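Local coordinates for protein deoxyribodipyrimidine photo-lyase (Oryza sativa Japonica Group, PDB 3UMV) that repairs ultraviolet-damaged DNA, using light and a bound FAD cofactor to split cyclobutane pyrimidine dimers back into separate pyrimidines, at residues I362-R365 / E366-E369; P376-N379 / A380-L383; G389-G393 / F394-Y398. All coordinates share one frame; numbering follows the deposited sequence.

Interaction 1. Residues I362-R365 / E366-E369; sequences IYTR and EQLE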
ATOM      1  N   ILE A 362     -14.985 -27.368   6.579  1.00 23.07           N
ATOM      2  CA  ILE A 362     -13.564 -27.227   6.291  1.00 18.15           C
ATOM      3  C   ILE A 362     -13.432 -27.148   4.772  1.00 20.17           C
ATOM      4  O   ILE A 362     -13.854 -28.068   4.064  1.00 22.78           O
ATOM      5  CB  ILE A 362     -12.734 -28.415   6.855  1.00 21.45           C
ATOM      6  CG1 ILE A 362     -12.751 -28.435   8.389  1.00 19.27           C
ATOM      7  CG2 ILE A 362     -11.293 -28.333   6.413  1.00 20.26           C
ATOM      8  CD1 ILE A 362     -11.903 -27.335   9.023  1.00 19.14           C
ATOM      9  N   TYR A 363     -12.905 -26.038   4.266  1.00 18.81           N
ATOM     10  CA  TYR A 363     -12.600 -25.905   2.842  1.00 16.15           C
ATOM     11  C   TYR A 363     -11.107 -25.846   2.623  1.00 20.83           C
ATOM     12  O   TYR A 363     -10.380 -25.299   3.445  1.00 19.49           O
ATOM     13  CB  TYR A 363     -13.244 -24.643   2.243  1.00 17.51           C
ATOM     14  CG  TYR A 363     -14.742 -24.735   2.199  1.00 20.31           C
ATOM     15  CD1 TYR A 363     -15.536 -23.942   3.021  1.00 21.54           C
ATOM     16  CD2 TYR A 363     -15.366 -25.657   1.372  1.00 21.35           C
ATOM     17  CE1 TYR A 363     -16.913 -24.057   3.000  1.00 22.90           C
ATOM     18  CE2 TYR A 363     -16.732 -25.777   1.344  1.00 23.65           C
ATOM     19  CZ  TYR A 363     -17.504 -24.983   2.151  1.00 21.40           C
ATOM     20  OH  TYR A 363     -18.873 -25.119   2.115  1.00 23.77           O
ATOM     21  N   THR A 364     -10.646 -26.400   1.507  1.00 13.98           N
ATOM     22  CA  THR A 364      -9.242 -26.300   1.157  1.00 18.67           C
ATOM     23  C   THR A 364      -8.984 -24.933   0.552  1.00 19.30           C
ATOM     24  O   THR A 364      -9.919 -24.198   0.207  1.00 17.67           O
ATOM     25  CB  THR A 364      -8.828 -27.363   0.118  1.00 21.52           C
ATOM     26  OG1 THR A 364      -9.522 -27.136  -1.116  1.00 21.92           O
ATOM     27  CG2 THR A 364      -9.152 -28.756   0.618  1.00 20.76           C
ATOM     28  N   ARG A 365      -7.709 -24.608   0.399  1.00 17.45           N
ATOM     29  CA  ARG A 365      -7.326 -23.359  -0.245  1.00 19.17           C
ATOM     30  C   ARG A 365      -7.872 -23.290  -1.673  1.00 22.09           C
ATOM     31  O   ARG A 365      -8.403 -22.256  -2.086  1.00 18.58           O
ATOM     32  CB  ARG A 365      -5.805 -23.182  -0.209  1.00 20.82           C
ATOM     33  CG  ARG A 365      -5.296 -21.969  -0.973  1.00 24.75           C
ATOM     34  CD  ARG A 365      -3.797 -21.770  -0.754  1.00 26.57           C
ATOM     35  NE  ARG A 365      -3.512 -21.472   0.650  1.00 28.08           N
ATOM     36  CZ  ARG A 365      -2.363 -20.973   1.106  1.00 28.67           C
ATOM     37  NH1 ARG A 365      -1.362 -20.712   0.278  1.00 26.48           N
ATOM     38  NH2 ARG A 365      -2.215 -20.742   2.400  1.00 27.73           N
ATOM     39  N   GLU A 366      -7.775 -24.396  -2.412  1.00 22.54           N
ATOM     40  CA  GLU A 366      -8.275 -24.428  -3.786  1.00 22.76           C
ATOM     41  C   GLU A 366      -9.774 -24.140  -3.862  1.00 19.33           C
ATOM     42  O   GLU A 366     -10.215 -23.372  -4.716  1.00 22.80           O
ATOM     43  CB  GLU A 366      -7.938 -25.761  -4.480  1.00 26.40           C
ATOM     44  CG  GLU A 366      -8.476 -25.888  -5.916  1.00 38.42           C
ATOM     45  CD  GLU A 366      -9.808 -26.652  -6.005  1.00 52.15           C
ATOM     46  OE1 GLU A 366      -9.934 -27.738  -5.387  1.00 57.05           O
ATOM     47  OE2 GLU A 366     -10.731 -26.165  -6.704  1.00 54.31           O
ATOM     48  N   GLN A 367     -10.543 -24.745  -2.959  1.00 17.71           N
ATOM     49  CA  GLN A 367     -11.995 -24.554  -2.908  1.00 21.91           C
ATOM     50  C   GLN A 367     -12.382 -23.112  -2.566  1.00 16.47           C
ATOM     51  O   GLN A 367     -13.325 -22.568  -3.146  1.00 15.95           O
ATOM     52  CB  GLN A 367     -12.633 -25.510  -1.904  1.00 21.12           C
ATOM     53  CG  GLN A 367     -12.677 -26.959  -2.392  1.00 14.80           C
ATOM     54  CD  GLN A 367     -12.964 -27.955  -1.285  1.00 17.56           C
ATOM     55  OE1 GLN A 367     -12.814 -27.652  -0.108  1.00 21.34           O
ATOM     56  NE2 GLN A 367     -13.371 -29.173  -1.666  1.00 21.18           N
ATOM     57  N   LEU A 368     -11.665 -22.516  -1.621  1.00 16.53           N
ATOM     58  CA  LEU A 368     -11.869 -21.107  -1.290  1.00 15.76           C
ATOM     59  C   LEU A 368     -11.511 -20.227  -2.476  1.00 15.48           C
ATOM     60  O   LEU A 368     -12.275 -19.340  -2.869  1.00 17.84           O
ATOM     61  CB  LEU A 368     -11.035 -20.726  -0.067  1.00 18.36           C
ATOM     62  CG  LEU A 368     -11.446 -21.405   1.246  1.00 15.97           C
ATOM     63  CD1 LEU A 368     -10.391 -21.235   2.339  1.00 18.04           C
ATOM     64  CD2 LEU A 368     -12.811 -20.910   1.723  1.00 14.72           C
ATOM     65  N   GLU A 369     -10.342 -20.463  -3.050  1.00 15.84           N
ATOM     66  CA  GLU A 369      -9.881 -19.638  -4.164  1.00 16.91           C
ATOM     67  C   GLU A 369     -10.874 -19.625  -5.323  1.00 17.13           C
ATOM     68  O   GLU A 369     -11.067 -18.604  -5.985  1.00 17.01           O
ATOM     69  CB  GLU A 369      -8.530 -20.116  -4.667  1.00 15.10           C
ATOM     70  CG  GLU A 369      -8.039 -19.304  -5.847  1.00 14.77           C
ATOM     71  CD  GLU A 369      -6.561 -19.423  -6.060  1.00 19.25           C
ATOM     72  OE1 GLU A 369      -6.048 -18.686  -6.917  1.00 18.05           O
ATOM     73  OE2 GLU A 369      -5.906 -20.241  -5.376  1.00 22.92           O
TER
HETATM   74  O   HOH W   1     -12.941 -29.575   2.197  1.00 41.45           O
HETATM   75  O   HOH W   2      -9.434 -29.257  -2.956  1.00 22.28           O
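Thr364 and Gln367 close a capping box at the start of helix 365-369, each side chain serving the backbone of the other. At the N-cap, Thr364 OG1 accepts from Gln367 N at 3.2 Å. In return Gln367 OE1 accepts from Thr364 N at 3.0 Å, in a nearly straight bond (168°) whose donor is tilted from the amide plane. Thr364 OG1 stands between its own N and carbonyl carbon (chi1 64°), which turns it to the first turn. Gln367 has CG beside its backbone N (chi1 -73°) and is extended beyond it, which carries the amide to Thr364 N. Main-chain bonds carry the turn on: Leu368 N gives to Thr364 O and Glu369 N to Arg365 O.

Water widens the cap. One molecule donates both to Ile362 O, at 2.6 Å, and to Gln367 OE1, so this amide oxygen has two donors; a second joins Thr364 OG1 to Glu366 OE1.

The apolar part is small: Tyr363 CB lies 3.8 Å from Leu368 CD2. Gln367 OE1 sits in the plane of the tyrosine ring, at its edge, 3.6 Å from Tyr363 CD2, with ring and amide steeply inclined to each other.

The outer ends reach neighbouring elements. Tyr363 OH bonds to His374 ND1, and its ring meets Trp406 edge-to-face. Arg365 NH2 bonds to Ser415 and Thr416, and Glu369 forms a salt bridge with Lys423 and hydrogen bonds with Tyr424 and Tyr419, which fastens this short surface helix along helix 410-424.

Interaction 2. Residues P376-N379 / A380-L383; sequences PLWN and ASQL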
ATOM      1  N   PRO A 376     -23.242 -18.262  -0.489  1.00 19.39           N
ATOM      2  CA  PRO A 376     -23.207 -17.486  -1.729  1.00 19.11           C
ATOM      3  C   PRO A 376     -22.714 -16.057  -1.523  1.00 18.45           C
ATOM      4  O   PRO A 376     -22.190 -15.476  -2.461  1.00 18.68           O
ATOM      5  CB  PRO A 376     -24.667 -17.485  -2.188  1.00 21.40           C
ATOM      6  CG  PRO A 376     -25.442 -17.673  -0.943  1.00 19.50           C
ATOM      7  CD  PRO A 376     -24.621 -18.584  -0.081  1.00 18.32           C
ATOM      8  N   LEU A 377     -22.896 -15.517  -0.325  1.00 19.29           N
ATOM      9  CA  LEU A 377     -22.378 -14.198   0.009  1.00 13.79           C
ATOM     10  C   LEU A 377     -20.837 -14.233   0.030  1.00 16.07           C
ATOM     11  O   LEU A 377     -20.186 -13.364  -0.540  1.00 16.33           O
ATOM     12  CB  LEU A 377     -22.939 -13.713   1.340  1.00 16.21           C
ATOM     13  CG  LEU A 377     -22.394 -12.356   1.801  1.00 16.82           C
ATOM     14  CD1 LEU A 377     -22.611 -11.270   0.731  1.00 16.78           C
ATOM     15  CD2 LEU A 377     -23.027 -11.955   3.118  1.00 18.89           C
ATOM     16  N   TRP A 378     -20.268 -15.268   0.641  1.00 15.53           N
ATOM     17  CA  TRP A 378     -18.817 -15.407   0.671  1.00 12.49           C
ATOM     18  C   TRP A 378     -18.281 -15.623  -0.736  1.00 16.49           C
ATOM     19  O   TRP A 378     -17.325 -14.974  -1.156  1.00 15.56           O
ATOM     20  CB  TRP A 378     -18.382 -16.548   1.591  1.00 11.35           C
ATOM     21  CG  TRP A 378     -16.900 -16.484   1.813  1.00 11.08           C
ATOM     22  CD1 TRP A 378     -16.260 -15.816   2.823  1.00 12.75           C
ATOM     23  CD2 TRP A 378     -15.870 -17.020   0.963  1.00 14.58           C
ATOM     24  NE1 TRP A 378     -14.903 -15.929   2.673  1.00 12.44           N
ATOM     25  CE2 TRP A 378     -14.628 -16.670   1.548  1.00 12.04           C
ATOM     26  CE3 TRP A 378     -15.875 -17.783  -0.219  1.00 14.63           C
ATOM     27  CZ2 TRP A 378     -13.401 -17.028   0.978  1.00 10.44           C
ATOM     28  CZ3 TRP A 378     -14.656 -18.157  -0.773  1.00 13.00           C
ATOM     29  CH2 TRP A 378     -13.433 -17.781  -0.167  1.00 12.94           C
ATOM     30  N   ASN A 379     -18.916 -16.528  -1.477  1.00 13.13           N
ATOM     31  CA  ASN A 379     -18.510 -16.754  -2.850  1.00 16.06           C
ATOM     32  C   ASN A 379     -18.475 -15.467  -3.659  1.00 17.03           C
ATOM     33  O   ASN A 379     -17.551 -15.263  -4.445  1.00 15.06           O
ATOM     34  CB  ASN A 379     -19.447 -17.756  -3.542  1.00 12.74           C
ATOM     35  CG  ASN A 379     -19.339 -19.163  -2.991  1.00 17.37           C
ATOM     36  OD1 ASN A 379     -20.225 -19.989  -3.233  1.00 23.46           O
ATOM     37  ND2 ASN A 379     -18.273 -19.454  -2.256  1.00 13.45           N
ATOM     38  N   ALA A 380     -19.484 -14.610  -3.475  1.00 15.48           N
ATOM     39  CA  ALA A 380     -19.561 -13.335  -4.188  1.00 16.28           C
ATOM     40  C   ALA A 380     -18.377 -12.436  -3.842  1.00 12.97           C
ATOM     41  O   ALA A 380     -17.796 -11.814  -4.717  1.00 15.37           O
ATOM     42  CB  ALA A 380     -20.918 -12.613  -3.890  1.00 13.34           C
ATOM     43  N   SER A 381     -18.023 -12.381  -2.564  1.00 15.12           N
ATOM     44  CA  SER A 381     -16.909 -11.542  -2.138  1.00 15.52           C
ATOM     45  C   SER A 381     -15.602 -12.048  -2.740  1.00 16.85           C
ATOM     46  O   SER A 381     -14.789 -11.264  -3.222  1.00 13.70           O
ATOM     47  CB  SER A 381     -16.831 -11.443  -0.611  1.00 13.77           C
ATOM     48  OG  SER A 381     -16.440 -12.658   0.002  1.00 16.32           O
ATOM     49  N   GLN A 382     -15.423 -13.367  -2.762  1.00 16.07           N
ATOM     50  CA  GLN A 382     -14.240 -13.940  -3.392  1.00 15.94           C
ATOM     51  C   GLN A 382     -14.172 -13.643  -4.889  1.00 15.75           C
ATOM     52  O   GLN A 382     -13.111 -13.294  -5.406  1.00 16.36           O
ATOM     53  CB  GLN A 382     -14.163 -15.449  -3.110  1.00 14.91           C
ATOM     54  CG  GLN A 382     -13.058 -16.166  -3.852  1.00 14.86           C
ATOM     55  CD  GLN A 382     -11.666 -15.817  -3.352  1.00 11.22           C
ATOM     56  OE1 GLN A 382     -11.490 -15.341  -2.229  1.00 14.42           O
ATOM     57  NE2 GLN A 382     -10.667 -16.057  -4.188  1.00 14.70           N
ATOM     58  N   LEU A 383     -15.307 -13.750  -5.586  1.00 15.39           N
ATOM     59  CA  LEU A 383     -15.334 -13.483  -7.020  1.00 14.62           C
ATOM     60  C   LEU A 383     -15.127 -12.011  -7.344  1.00 17.50           C
ATOM     61  O   LEU A 383     -14.565 -11.679  -8.393  1.00 14.83           O
ATOM     62  CB  LEU A 383     -16.647 -13.967  -7.636  1.00 17.54           C
ATOM     63  CG  LEU A 383     -16.790 -15.492  -7.636  1.00 23.80           C
ATOM     64  CD1 LEU A 383     -18.221 -15.908  -7.929  1.00 24.69           C
ATOM     65  CD2 LEU A 383     -15.816 -16.147  -8.619  1.00 28.03           C
TER
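Trp378 and Gln382, one turn apart on helix 376-388, lie side by side and point the same way. Both have CG anti to the backbone N (chi1 -169° and 173°), which sends them off along the same flank. Gln382 CB sits over the face of the indole, 4.0 Å from the centroid of its six-membered ring, a CH-pi contact, with Trp378 CZ3 its nearest atom at 3.6 Å. A bend at chi2 lays the glutamine amide over the rim of the same face, within 12° of the indole plane and with Gln382 OE1 3.7 Å from Trp378 CH2.

Hydrogen bonding centres on Trp378 O, which has two donors. Gln382 N makes the helical bond at 3.0 Å, while Ser381 OG donates at 2.7 Å in the carbonyl plane, on a lone pair. Ser381 OG also stands above the same indole face as Gln382 CB, offset toward the rim. The regular helical bonds Ala380 N to Pro376 O, Ser381 N to Leu377 O and Leu383 N to Asn379 O frame the pair.

The polar ends are engaged elsewhere: Trp378 NE1 gives to Trp399 O, and Gln382 OE1 accepts from Trp399 NE1. Gln382 thus contacts both Trp378 and Trp399. Trp378, Trp399 and Trp406 are the predicted electron-transfer tryptophans; the Trp378 ring meets that of Trp399 nearly parallel and that of Trp406 edge-to-face. Around this buried turn, Leu377 packs on helix 393-405 and, with Pro376, on helix 463-469, while Ala380 and Leu383 face helix 472-489.

Interaction 3. Residues G389-G393 / F394-Y398; sequences GKMHG and FMRMY. With FAD (flavin-adenine dinucleotide), chain I; URE (urea), chain J; EDO (1,2-ethanediol), chain C.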
ATOM      1  N   GLY A 389     -10.726  -7.260  -8.844  1.00 19.39           N
ATOM      2  CA  GLY A 389      -9.448  -6.858  -8.274  1.00 14.86           C
ATOM      3  C   GLY A 389      -9.519  -5.922  -7.074  1.00 15.92           C
ATOM      4  O   GLY A 389      -8.499  -5.421  -6.591  1.00 16.36           O
ATOM      5  N   LYS A 390     -10.716  -5.680  -6.563  1.00 15.90           N
ATOM      6  CA  LYS A 390     -10.855  -4.841  -5.382  1.00 13.89           C
ATOM      7  C   LYS A 390     -12.151  -5.233  -4.688  1.00 19.58           C
ATOM      8  O   LYS A 390     -13.238  -4.862  -5.127  1.00 17.81           O
ATOM      9  CB  LYS A 390     -10.847  -3.353  -5.767  1.00 15.90           C
ATOM     10  CG  LYS A 390     -10.868  -2.383  -4.584  1.00 18.34           C
ATOM     11  CD  LYS A 390     -10.780  -0.918  -5.042  1.00 14.03           C
ATOM     12  CE  LYS A 390     -10.915   0.067  -3.883  1.00 15.74           C
ATOM     13  NZ  LYS A 390     -12.311   0.101  -3.294  1.00 13.09           N
ATOM     14  N   MET A 391     -12.034  -6.024  -3.631  1.00 15.76           N
ATOM     15  CA  MET A 391     -13.211  -6.486  -2.898  1.00 13.95           C
ATOM     16  C   MET A 391     -13.696  -5.343  -2.029  1.00 12.27           C
ATOM     17  O   MET A 391     -12.886  -4.589  -1.499  1.00 14.55           O
ATOM     18  CB  MET A 391     -12.868  -7.673  -2.011  1.00 11.87           C
ATOM     19  CG  MET A 391     -14.068  -8.259  -1.281  1.00 14.69           C
ATOM     20  SD  MET A 391     -13.617  -9.490  -0.035  1.00 14.33           S
ATOM     21  CE  MET A 391     -12.537 -10.558  -0.987  1.00 14.78           C
ATOM     22  N   HIS A 392     -15.013  -5.204  -1.894  1.00 12.15           N
ATOM     23  CA  HIS A 392     -15.569  -4.139  -1.092  1.00 12.07           C
ATOM     24  C   HIS A 392     -15.067  -4.207   0.350  1.00 16.80           C
ATOM     25  O   HIS A 392     -15.041  -5.286   0.961  1.00 13.26           O
ATOM     26  CB  HIS A 392     -17.097  -4.189  -1.112  1.00 16.16           C
ATOM     27  CG  HIS A 392     -17.721  -3.077  -0.342  1.00 13.53           C
ATOM     28  ND1 HIS A 392     -18.124  -1.901  -0.938  1.00 17.92           N
ATOM     29  CD2 HIS A 392     -17.991  -2.945   0.978  1.00 14.33           C
ATOM     30  CE1 HIS A 392     -18.612  -1.090  -0.019  1.00 13.60           C
ATOM     31  NE2 HIS A 392     -18.557  -1.704   1.149  1.00 19.83           N
ATOM     32  N   GLY A 393     -14.681  -3.056   0.892  1.00 14.80           N
ATOM     33  CA  GLY A 393     -14.041  -2.989   2.196  1.00 15.33           C
ATOM     34  C   GLY A 393     -14.803  -3.680   3.311  1.00 17.42           C
ATOM     35  O   GLY A 393     -14.212  -4.341   4.176  1.00 15.92           O
ATOM     36  N   PHE A 394     -16.121  -3.533   3.316  1.00 13.95           N
ATOM     37  CA  PHE A 394     -16.903  -4.202   4.343  1.00 12.07           C
ATOM     38  C   PHE A 394     -16.834  -5.721   4.119  1.00 14.68           C
ATOM     39  O   PHE A 394     -16.673  -6.487   5.061  1.00 15.00           O
ATOM     40  CB  PHE A 394     -18.356  -3.733   4.353  1.00 15.87           C
ATOM     41  CG  PHE A 394     -19.163  -4.362   5.448  1.00 17.25           C
ATOM     42  CD1 PHE A 394     -19.231  -3.769   6.701  1.00 20.41           C
ATOM     43  CD2 PHE A 394     -19.810  -5.568   5.245  1.00 19.49           C
ATOM     44  CE1 PHE A 394     -19.963  -4.352   7.717  1.00 24.14           C
ATOM     45  CE2 PHE A 394     -20.540  -6.157   6.263  1.00 23.06           C
ATOM     46  CZ  PHE A 394     -20.613  -5.546   7.497  1.00 24.94           C
ATOM     47  N   MET A 395     -16.935  -6.143   2.863  1.00 14.13           N
ATOM     48  CA  MET A 395     -16.881  -7.578   2.557  1.00 15.07           C
ATOM     49  C   MET A 395     -15.512  -8.216   2.899  1.00 11.32           C
ATOM     50  O   MET A 395     -15.463  -9.403   3.194  1.00 13.08           O
ATOM     51  CB  MET A 395     -17.284  -7.891   1.103  1.00 12.42           C
ATOM     52  CG  MET A 395     -18.791  -7.736   0.809  1.00 13.73           C
ATOM     53  SD  MET A 395     -19.873  -8.357   2.107  1.00 17.16           S
ATOM     54  CE  MET A 395     -19.403 -10.081   2.141  1.00 15.21           C
ATOM     55  N   ARG A 396     -14.416  -7.447   2.880  1.00 10.03           N
ATOM     56  CA  ARG A 396     -13.106  -8.007   3.262  1.00 11.99           C
ATOM     57  C   ARG A 396     -13.091  -8.563   4.689  1.00 10.32           C
ATOM     58  O   ARG A 396     -12.481  -9.625   4.950  1.00 11.51           O
ATOM     59  CB  ARG A 396     -11.972  -6.990   3.065  1.00 12.63           C
ATOM     60  CG  ARG A 396     -11.759  -6.608   1.620  1.00 12.35           C
ATOM     61  CD  ARG A 396     -10.435  -5.876   1.425  1.00 16.35           C
ATOM     62  NE  ARG A 396     -10.479  -5.033   0.233  1.00 17.84           N
ATOM     63  CZ  ARG A 396      -9.409  -4.653  -0.451  1.00 19.62           C
ATOM     64  NH1 ARG A 396      -8.211  -5.078  -0.086  1.00 18.58           N
ATOM     65  NH2 ARG A 396      -9.540  -3.866  -1.517  1.00 18.16           N
ATOM     66  N   MET A 397     -13.784  -7.875   5.602  1.00 12.93           N
ATOM     67  CA  MET A 397     -13.889  -8.334   6.990  1.00 12.72           C
ATOM     68  C   MET A 397     -14.652  -9.665   7.074  1.00 11.74           C
ATOM     69  O   MET A 397     -14.185 -10.617   7.699  1.00 14.83           O
ATOM     70  CB  MET A 397     -14.577  -7.276   7.860  1.00 14.85           C
ATOM     71  CG  MET A 397     -13.818  -5.975   7.929  1.00 17.63           C
ATOM     72  SD  MET A 397     -14.634  -4.751   8.996  1.00 18.70           S
ATOM     73  CE  MET A 397     -15.821  -4.084   7.859  1.00 12.70           C
ATOM     74  N   TYR A 398     -15.825  -9.720   6.440  1.00 11.67           N
ATOM     75  CA  TYR A 398     -16.637 -10.930   6.390  1.00 13.79           C
ATOM     76  C   TYR A 398     -15.852 -12.083   5.756  1.00 13.23           C
ATOM     77  O   TYR A 398     -15.764 -13.173   6.311  1.00 14.65           O
ATOM     78  CB  TYR A 398     -17.904 -10.658   5.578  1.00 11.25           C
ATOM     79  CG  TYR A 398     -18.846 -11.833   5.475  1.00 15.51           C
ATOM     80  CD1 TYR A 398     -18.795 -12.710   4.396  1.00 13.69           C
ATOM     81  CD2 TYR A 398     -19.785 -12.069   6.470  1.00 16.76           C
ATOM     82  CE1 TYR A 398     -19.684 -13.793   4.309  1.00 14.52           C
ATOM     83  CE2 TYR A 398     -20.658 -13.135   6.395  1.00 15.80           C
ATOM     84  CZ  TYR A 398     -20.601 -13.996   5.328  1.00 17.72           C
ATOM     85  OH  TYR A 398     -21.483 -15.052   5.287  1.00 16.46           O
TER
HETATM   86  PA  FAD I 801     -12.077   3.930   1.316  1.00 15.32           P
HETATM   87  O1A FAD I 801     -13.190   3.535   2.240  1.00 20.21           O
HETATM   88  O2A FAD I 801     -12.433   5.015   0.338  1.00 16.35           O
HETATM   89  O5B FAD I 801     -10.815   4.345   2.207  1.00 16.20           O
HETATM   90  C5B FAD I 801      -9.900   5.336   1.794  1.00 20.26           C
HETATM   91  C4B FAD I 801      -8.480   4.942   2.215  1.00 15.98           C
HETATM   92  O4B FAD I 801      -8.374   4.757   3.618  1.00 14.28           O
HETATM   93  C3B FAD I 801      -8.064   3.610   1.622  1.00 17.49           C
HETATM   94  O3B FAD I 801      -7.584   3.756   0.307  1.00 17.24           O
HETATM   95  C2B FAD I 801      -6.972   3.199   2.565  1.00 14.42           C
HETATM   96  O2B FAD I 801      -5.803   3.948   2.290  1.00 18.60           O
HETATM   97  C1B FAD I 801      -7.507   3.678   3.891  1.00 15.20           C
HETATM   98  N9A FAD I 801      -8.227   2.600   4.588  1.00 14.24           N
HETATM   99  C8A FAD I 801      -9.570   2.331   4.559  1.00 16.30           C
HETATM  100  N7A FAD I 801      -9.792   1.259   5.354  1.00 13.66           N
HETATM  101  C5A FAD I 801      -8.606   0.836   5.874  1.00 13.15           C
HETATM  102  C6A FAD I 801      -8.228  -0.196   6.741  1.00 14.39           C
HETATM  103  N6A FAD I 801      -9.123  -0.983   7.337  1.00 18.62           N
HETATM  104  N1A FAD I 801      -6.903  -0.351   7.085  1.00 14.33           N
HETATM  105  C2A FAD I 801      -5.958   0.514   6.586  1.00 16.42           C
HETATM  106  N3A FAD I 801      -6.329   1.527   5.729  1.00 15.00           N
HETATM  107  C4A FAD I 801      -7.629   1.687   5.396  1.00 14.60           C
HETATM  108  N1  FAD I 801      -6.174  -2.271   2.247  1.00  9.88           N
HETATM  109  C2  FAD I 801      -5.194  -2.118   1.310  1.00 14.62           C
HETATM  110  O2  FAD I 801      -4.858  -0.970   1.017  1.00 15.69           O
HETATM  111  N3  FAD I 801      -4.588  -3.224   0.739  1.00 11.32           N
HETATM  112  C4  FAD I 801      -4.981  -4.502   1.094  1.00 13.20           C
HETATM  113  O4  FAD I 801      -4.442  -5.487   0.578  1.00 14.63           O
HETATM  114  C4X FAD I 801      -5.972  -4.647   2.057  1.00 15.67           C
HETATM  115  N5  FAD I 801      -6.417  -5.889   2.444  1.00 16.42           N
HETATM  116  C5X FAD I 801      -7.389  -6.014   3.417  1.00 13.22           C
HETATM  117  C6  FAD I 801      -7.811  -7.285   3.828  1.00 10.28           C
HETATM  118  C7  FAD I 801      -8.799  -7.414   4.809  1.00 10.31           C
HETATM  119  C7M FAD I 801      -9.225  -8.792   5.243  1.00  9.76           C
HETATM  120  C8  FAD I 801      -9.365  -6.263   5.365  1.00 11.96           C
HETATM  121  C8M FAD I 801     -10.431  -6.337   6.417  1.00 12.83           C
HETATM  122  C9  FAD I 801      -8.948  -5.013   4.941  1.00  9.70           C
HETATM  123  C9A FAD I 801      -7.965  -4.888   3.977  1.00 11.51           C
HETATM  124  N10 FAD I 801      -7.559  -3.637   3.559  1.00 10.48           N
HETATM  125  C10 FAD I 801      -6.565  -3.534   2.616  1.00  9.86           C
HETATM  126  C1' FAD I 801      -8.159  -2.362   4.135  1.00 12.56           C
HETATM  127  C2' FAD I 801      -9.398  -1.827   3.350  1.00 12.97           C
HETATM  128  O2' FAD I 801     -10.390  -2.820   3.066  1.00 14.04           O
HETATM  129  C3' FAD I 801      -9.045  -1.128   2.024  1.00 12.98           C
HETATM  130  O3' FAD I 801      -8.039  -0.178   2.257  1.00 13.37           O
HETATM  131  C4' FAD I 801     -10.236  -0.419   1.376  1.00 15.73           C
HETATM  132  O4' FAD I 801     -11.268  -1.354   1.122  1.00 18.20           O
HETATM  133  C5' FAD I 801      -9.752   0.244   0.088  1.00 13.94           C
HETATM  134  O5' FAD I 801     -10.774   0.716  -0.757  1.00 11.85           O
HETATM  135  P   FAD I 801     -10.987   2.298  -0.920  1.00 13.52           P
HETATM  136  O1P FAD I 801      -9.678   2.985  -1.259  1.00 15.62           O
HETATM  137  O2P FAD I 801     -12.060   2.551  -1.947  1.00 14.02           O
HETATM  138  O3P FAD I 801     -11.528   2.590   0.571  1.00 15.16           O
HETATM  139  C   URE J 901     -15.522  -1.894  -4.556  1.00 27.67           C
HETATM  140  O   URE J 901     -15.385  -3.118  -4.564  1.00 24.40           O
HETATM  141  N1  URE J 901     -16.718  -1.356  -4.459  1.00 23.56           N
HETATM  142  N2  URE J 901     -14.492  -1.128  -4.810  1.00 21.81           N
HETATM  143  C1  EDO C 701     -13.814   0.586  -7.851  1.00 29.33           C
HETATM  144  O1  EDO C 701     -13.966  -0.625  -7.213  1.00 31.20           O
HETATM  145  C2  EDO C 701     -13.283   1.620  -7.134  1.00 28.33           C
HETATM  146  O2  EDO C 701     -13.467   1.600  -5.770  1.00 25.16           O
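Met391 O accepts two N-H groups of the Arg396 guanidinium: NE at 3.0 Å (153°), from above the carbonyl plane, and, weakly, NH2 at 3.4 Å. Extended from CG to NE, the arginine reaches back to the loop 389-393 and alongside the flavin. Arg396 NH1 comes 3.1 Å from FAD C4X, FAD O2' lies over one guanidinium face, FAD O4 lies at its edge, and NH2 forms a salt bridge with Asp427. The positive group so close to the isoalloxazine would probably stabilise negative charge on the flavin. A leucine in place of Arg396 would probably leave Met391 O and Asp427 without their charged partner and the flavin without its neighbouring cation.

Lys390, which binds FAD, runs straight out with CG anti to N (chi1 -175°) and bends only at the end. There its NZ donates to FAD O2P at 2.8 Å, to FAD O5' at 3.0 Å and to an ethanediol, probably a crystallisation additive. Gly393 CA approaches FAD O4' to 3.4 Å, a place where a CB would clash.

Apolar contacts complete the joint. Met391 SD touches Arg396 CG at 3.8 Å and Met391 CG meets Met395 CB, the two methionines crossing at about a right angle. His392 CD2, at the ring edge, is 3.5 Å from Phe394 CB. The buried loop leads from helix 376-388 into helix 393-405, near whose start Arg396 N donates to His392 O; Met391 packs back on the former helix, and Phe394 and Tyr398 rest on helix 463-469.

Overall arrangement
The three contacts follow one another along the chain, from the surface toward the flavin. Interaction 1 is a surface cap, built of backbone-directed amide and hydroxyl bonds with water. Interactions 2 and 3 are buried: the former pairs an indole with a glutamine inside the predicted electron-transfer chain, the latter brings charged groups to the cofactor. Glu369 O lies 3.1 Å from Gln382 NE2, a probable hydrogen bond that joins helix 365-369 to helix 376-388. Interactions 2 and 3 meet mainly through side-chain packing, with Leu377 CD1 3.7 Å from Met395 CE, between helices 376-388 and 393-405. Interactions 1 and 3 do not touch, their nearest atoms being about 9 Å apart.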